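Transcriptional repressor PadR (Bacillus cereus, PDB 6JYI) probably binds DNA as a dimeric transcription factor of the PadR-like family, with a winged helix-turn-helix domain joined to a long helical C-terminal part. Local coordinates at residues I158-Y161 against S162-E166; T49-Q52 against L53-E56. All blocks are in the same frame, centred on the assembly; numbering follows the deposited sequence.

From the N terminus the chain first builds what is probably the DNA-binding part of the fold, in which helix 46-55 follows helices 8-19 and 24-35 and leads into the antiparallel hairpin of strands 59-64 and 72-77. Contact 2 lies on the last turns of helix 46-55. After helices 79-89, 101-107 and 114-142 the chain reaches helix 148-175, and contact 1 sits near its middle, against helix 114-142 and the second subunit. Each contact joins consecutive helical turns, so neither closes a long loop, and the two follow in series without nesting or crossing. Their centres are about 37 Å apart, on opposite sides of the chain's centre.

Contact 1: I158-Y161 against S162-E166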
ATOM      1  N   ILE A 158       5.683  -7.843   9.264  1.00 31.65           N
ATOM      2  CA  ILE A 158       7.061  -8.225   9.445  1.00 32.96           C
ATOM      3  C   ILE A 158       7.490  -9.322   8.433  1.00 32.54           C
ATOM      4  O   ILE A 158       8.596  -9.275   7.937  1.00 33.73           O
ATOM      5  CB  ILE A 158       7.321  -8.699  10.892  1.00 33.99           C
ATOM      6  CG1 ILE A 158       7.130  -7.509  11.858  1.00 35.74           C
ATOM      7  CG2 ILE A 158       8.709  -9.345  11.051  1.00 35.36           C
ATOM      8  CD1 ILE A 158       7.528  -7.818  13.269  1.00 40.72           C
ATOM      9  N   ALA A 159       6.618 -10.270   8.119  1.00 31.59           N
ATOM     10  CA  ALA A 159       6.974 -11.373   7.197  1.00 31.66           C
ATOM     11  C   ALA A 159       7.245 -10.778   5.825  1.00 30.89           C
ATOM     12  O   ALA A 159       8.247 -11.070   5.177  1.00 29.13           O
ATOM     13  CB  ALA A 159       5.865 -12.401   7.118  1.00 31.23           C
ATOM     14  N   SER A 160       6.373  -9.862   5.426  1.00 29.72           N
ATOM     15  CA  SER A 160       6.474  -9.239   4.134  1.00 30.45           C
ATOM     16  C   SER A 160       7.688  -8.311   4.012  1.00 31.63           C
ATOM     17  O   SER A 160       8.484  -8.442   3.096  1.00 32.32           O
ATOM     18  CB  SER A 160       5.162  -8.502   3.851  1.00 29.36           C
ATOM     19  OG  SER A 160       5.323  -7.673   2.730  1.00 34.02           O
ATOM     20  N   TYR A 161       7.868  -7.410   4.967  1.00 31.91           N
ATOM     21  CA  TYR A 161       9.053  -6.573   4.998  1.00 33.61           C
ATOM     22  C   TYR A 161      10.362  -7.343   5.018  1.00 34.77           C
ATOM     23  O   TYR A 161      11.344  -6.938   4.363  1.00 35.98           O
ATOM     24  CB  TYR A 161       9.040  -5.658   6.214  1.00 34.28           C
ATOM     25  CG  TYR A 161       8.066  -4.500   6.182  1.00 36.44           C
ATOM     26  CD1 TYR A 161       7.709  -3.878   5.002  1.00 40.15           C
ATOM     27  CD2 TYR A 161       7.563  -3.981   7.368  1.00 38.33           C
ATOM     28  CE1 TYR A 161       6.829  -2.793   4.999  1.00 42.52           C
ATOM     29  CE2 TYR A 161       6.713  -2.923   7.384  1.00 40.89           C
ATOM     30  CZ  TYR A 161       6.341  -2.319   6.206  1.00 42.01           C
ATOM     31  OH  TYR A 161       5.489  -1.239   6.259  1.00 44.43           O
ATOM     32  N   SER A 162      10.416  -8.410   5.810  1.00 34.50           N
ATOM     33  CA  SER A 162      11.639  -9.183   5.924  1.00 35.69           C
ATOM     34  C   SER A 162      11.976  -9.876   4.603  1.00 35.20           C
ATOM     35  O   SER A 162      13.150 -10.006   4.237  1.00 35.95           O
ATOM     36  CB  SER A 162      11.552 -10.195   7.070  1.00 36.52           C
ATOM     37  OG  SER A 162      11.411  -9.501   8.308  1.00 38.02           O
ATOM     38  N   ALA A 163      10.954 -10.296   3.879  1.00 33.50           N
ATOM     39  CA  ALA A 163      11.159 -10.988   2.621  1.00 33.77           C
ATOM     40  C   ALA A 163      11.598  -9.971   1.591  1.00 34.19           C
ATOM     41  O   ALA A 163      12.492 -10.253   0.785  1.00 34.93           O
ATOM     42  CB  ALA A 163       9.893 -11.701   2.194  1.00 33.14           C
ATOM     43  N   GLN A 164      11.017  -8.772   1.634  1.00 32.77           N
ATOM     44  CA  GLN A 164      11.493  -7.675   0.756  1.00 33.60           C
ATOM     45  C   GLN A 164      12.961  -7.346   1.002  1.00 34.70           C
ATOM     46  O   GLN A 164      13.718  -7.221   0.062  1.00 34.60           O
ATOM     47  CB  GLN A 164      10.673  -6.412   0.950  1.00 32.36           C
ATOM     48  CG  GLN A 164       9.248  -6.551   0.432  1.00 33.44           C
ATOM     49  CD  GLN A 164       8.352  -5.470   0.956  1.00 37.86           C
ATOM     50  OE1 GLN A 164       8.811  -4.361   1.222  1.00 47.43           O
ATOM     51  NE2 GLN A 164       7.080  -5.783   1.157  1.00 39.19           N
ATOM     52  N   VAL A 165      13.338  -7.198   2.279  1.00 35.21           N
ATOM     53  CA  VAL A 165      14.748  -6.955   2.647  1.00 37.36           C
ATOM     54  C   VAL A 165      15.694  -8.035   2.107  1.00 38.93           C
ATOM     55  O   VAL A 165      16.704  -7.712   1.471  1.00 40.07           O
ATOM     56  CB  VAL A 165      14.909  -6.782   4.171  1.00 37.02           C
ATOM     57  CG1 VAL A 165      16.395  -6.788   4.576  1.00 39.93           C
ATOM     58  CG2 VAL A 165      14.207  -5.477   4.618  1.00 37.39           C
ATOM     59  N   GLU A 166      15.377  -9.305   2.380  1.00 40.02           N
ATOM     60  CA  GLU A 166      16.197 -10.447   1.919  1.00 42.09           C
ATOM     61  C   GLU A 166      16.393 -10.373   0.407  1.00 41.90           C
ATOM     62  O   GLU A 166      17.517 -10.446  -0.084  1.00 42.26           O
ATOM     63  CB  GLU A 166      15.554 -11.798   2.273  1.00 42.74           C
ATOM     64  CG  GLU A 166      15.478 -12.141   3.781  1.00 44.36           C
TER
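S162 turns its hydroxyl back along helix 148-175 to the carbonyl of I158, one turn earlier. Its OG stands beside its own backbone N (chi1 -63°), and from there donates to I158 O at 2.8 Å. S162 N also donates to I158 O, at 2.9 Å, and the two donors come from opposite faces of the carbonyl plane. The methyl CG2 of I158 lies 3.9 Å from S162 OG. Two residues on, Q164, with CG beside its backbone N and the chain extended beyond it, brings NE2 to 3.0 Å from S160 OG, while S160 OG is hydrogen-bonded to S160 of the second subunit. The OE1 end of the Q164 amide lies in the plane of the Y161 ring, at its edge, 4.0 Å from CD1; ring and amide are nearly perpendicular (87°). K128 of helix 114-142 bonds that OE1, and the Y161 hydroxyl bonds H37. Within this stretch of predicted coiled coil, S160 thus meets its counterpart across the dimer interface and Y161 bonds within its own subunit, whereas Q164 does both, packing on S160 of the second subunit while K128 probably polarises its amide.

Contact 2: T49-Q52 against L53-E56; sequences TLRQ and LENE
The backbone from T49 to E56 closes with four successive helical hydrogen bonds, each from the N-H of residue i+4 to the C=O of residue i, from L53 N to T49 O through to E56 N to Q52 O. Side chains one turn apart then pair along the surface. Q52 bends at chi2 and brings NE2 to OE2 of E56 in a nearly straight bond of 2.8 Å, with an N-H...O angle of 172°. The acceptor lies in the amide plane and offers its anti lone pair, although amide and carboxylate planes are turned 61° apart. The other oxygen of E56, OE1, forms a salt bridge with R10, so the carboxylate joins Q52 to helix 8-19. By its place between helix 24-35 and the hairpin of strands 59-64 and 72-77, helix 46-55 is consistent with the recognition helix of a winged helix-turn-helix domain. On its buried side L50 and L53 pack on V13 and I59. The T49 methyl CG2 lies 3.8 Å from L53 CD1, both side chains pointing the same way. Farther round, R51 bends at chi2 and chi3 so that its end comes towards E54 and N55, placing NE 3.6 Å from E54 OE2 in a long salt bridge. Its CD meanwhile passes 3.2 Å from ND2 of N55, whose amide plane is turned 18° from the guanidinium plane.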
ATOM      1  N   THR A  49     -11.562  14.181   9.479  1.00 31.16           N
ATOM      2  CA  THR A  49     -12.394  12.993   9.664  1.00 29.18           C
ATOM      3  C   THR A  49     -13.066  12.996  11.040  1.00 27.80           C
ATOM      4  O   THR A  49     -14.251  12.681  11.150  1.00 28.19           O
ATOM      5  CB  THR A  49     -11.589  11.691   9.457  1.00 28.76           C
ATOM      6  OG1 THR A  49     -11.056  11.680   8.145  1.00 28.23           O
ATOM      7  CG2 THR A  49     -12.482  10.417   9.621  1.00 28.39           C
ATOM      8  N   LEU A  50     -12.321  13.364  12.081  1.00 27.43           N
ATOM      9  CA  LEU A  50     -12.882  13.476  13.414  1.00 27.09           C
ATOM     10  C   LEU A  50     -14.034  14.496  13.431  1.00 28.43           C
ATOM     11  O   LEU A  50     -15.125  14.211  13.933  1.00 28.16           O
ATOM     12  CB  LEU A  50     -11.795  13.864  14.423  1.00 26.92           C
ATOM     13  CG  LEU A  50     -10.783  12.772  14.760  1.00 26.21           C
ATOM     14  CD1 LEU A  50      -9.532  13.347  15.438  1.00 29.10           C
ATOM     15  CD2 LEU A  50     -11.453  11.713  15.619  1.00 24.25           C
ATOM     16  N   ARG A  51     -13.833  15.641  12.795  1.00 30.48           N
ATOM     17  CA  ARG A  51     -14.832  16.718  12.807  1.00 32.35           C
ATOM     18  C   ARG A  51     -16.099  16.262  12.068  1.00 31.84           C
ATOM     19  O   ARG A  51     -17.213  16.551  12.495  1.00 31.73           O
ATOM     20  CB  ARG A  51     -14.258  18.000  12.178  1.00 34.97           C
ATOM     21  CG  ARG A  51     -15.289  19.111  11.863  1.00 41.59           C
ATOM     22  CD  ARG A  51     -16.319  19.433  12.994  1.00 48.72           C
ATOM     23  NE  ARG A  51     -15.751  19.593  14.338  1.00 52.96           N
ATOM     24  CZ  ARG A  51     -14.959  20.602  14.721  1.00 58.22           C
ATOM     25  NH1 ARG A  51     -14.590  21.550  13.855  1.00 60.75           N
ATOM     26  NH2 ARG A  51     -14.508  20.655  15.980  1.00 58.61           N
ATOM     27  N   GLN A  52     -15.921  15.521  10.983  1.00 31.01           N
ATOM     28  CA  GLN A  52     -17.060  15.044  10.202  1.00 30.75           C
ATOM     29  C   GLN A  52     -17.864  13.994  10.986  1.00 28.87           C
ATOM     30  O   GLN A  52     -19.117  14.010  11.016  1.00 28.71           O
ATOM     31  CB  GLN A  52     -16.594  14.467   8.873  1.00 30.05           C
ATOM     32  CG  GLN A  52     -17.772  14.003   7.948  1.00 31.74           C
ATOM     33  CD  GLN A  52     -18.777  15.107   7.686  1.00 33.92           C
ATOM     34  OE1 GLN A  52     -18.405  16.279   7.532  1.00 35.49           O
ATOM     35  NE2 GLN A  52     -20.070  14.749   7.628  1.00 36.55           N
ATOM     36  N   LEU A  53     -17.136  13.102  11.636  1.00 26.60           N
ATOM     37  CA  LEU A  53     -17.764  12.051  12.433  1.00 26.11           C
ATOM     38  C   LEU A  53     -18.520  12.712  13.599  1.00 26.91           C
ATOM     39  O   LEU A  53     -19.612  12.280  13.954  1.00 28.45           O
ATOM     40  CB  LEU A  53     -16.721  11.040  12.915  1.00 25.33           C
ATOM     41  CG  LEU A  53     -16.135  10.145  11.824  1.00 24.81           C
ATOM     42  CD1 LEU A  53     -14.941   9.399  12.388  1.00 25.72           C
ATOM     43  CD2 LEU A  53     -17.203   9.136  11.250  1.00 24.46           C
ATOM     44  N   GLU A  54     -17.975  13.766  14.168  1.00 27.80           N
ATOM     45  CA  GLU A  54     -18.676  14.459  15.254  1.00 29.84           C
ATOM     46  C   GLU A  54     -19.917  15.148  14.693  1.00 31.64           C
ATOM     47  O   GLU A  54     -20.994  15.128  15.292  1.00 31.47           O
ATOM     48  CB  GLU A  54     -17.835  15.571  15.818  1.00 32.18           C
ATOM     49  CG  GLU A  54     -16.583  15.178  16.525  1.00 35.35           C
ATOM     50  CD  GLU A  54     -15.829  16.440  16.912  1.00 40.87           C
ATOM     51  OE1 GLU A  54     -16.336  17.152  17.800  1.00 39.03           O
ATOM     52  OE2 GLU A  54     -14.789  16.726  16.275  1.00 44.57           O
ATOM     53  N   ASN A  55     -19.749  15.801  13.547  1.00 32.62           N
ATOM     54  CA  ASN A  55     -20.885  16.517  12.932  1.00 35.44           C
ATOM     55  C   ASN A  55     -22.046  15.558  12.652  1.00 34.77           C
ATOM     56  O   ASN A  55     -23.215  15.954  12.691  1.00 36.29           O
ATOM     57  CB  ASN A  55     -20.470  17.177  11.614  1.00 36.18           C
ATOM     58  CG  ASN A  55     -19.646  18.432  11.812  1.00 39.50           C
ATOM     59  OD1 ASN A  55     -19.193  19.034  10.830  1.00 45.82           O
ATOM     60  ND2 ASN A  55     -19.460  18.852  13.057  1.00 40.00           N
ATOM     61  N   GLU A  56     -21.726  14.323  12.312  1.00 32.62           N
ATOM     62  CA  GLU A  56     -22.769  13.313  12.022  1.00 33.48           C
ATOM     63  C   GLU A  56     -23.257  12.555  13.235  1.00 33.52           C
ATOM     64  O   GLU A  56     -24.130  11.707  13.104  1.00 34.36           O
ATOM     65  CB  GLU A  56     -22.274  12.258  11.029  1.00 32.53           C
ATOM     66  CG  GLU A  56     -21.917  12.774   9.664  1.00 34.31           C
ATOM     67  CD  GLU A  56     -21.371  11.675   8.773  1.00 37.08           C
ATOM     68  OE1 GLU A  56     -21.645  10.485   9.053  1.00 38.06           O
ATOM     69  OE2 GLU A  56     -20.669  11.999   7.798  1.00 37.42           O
TER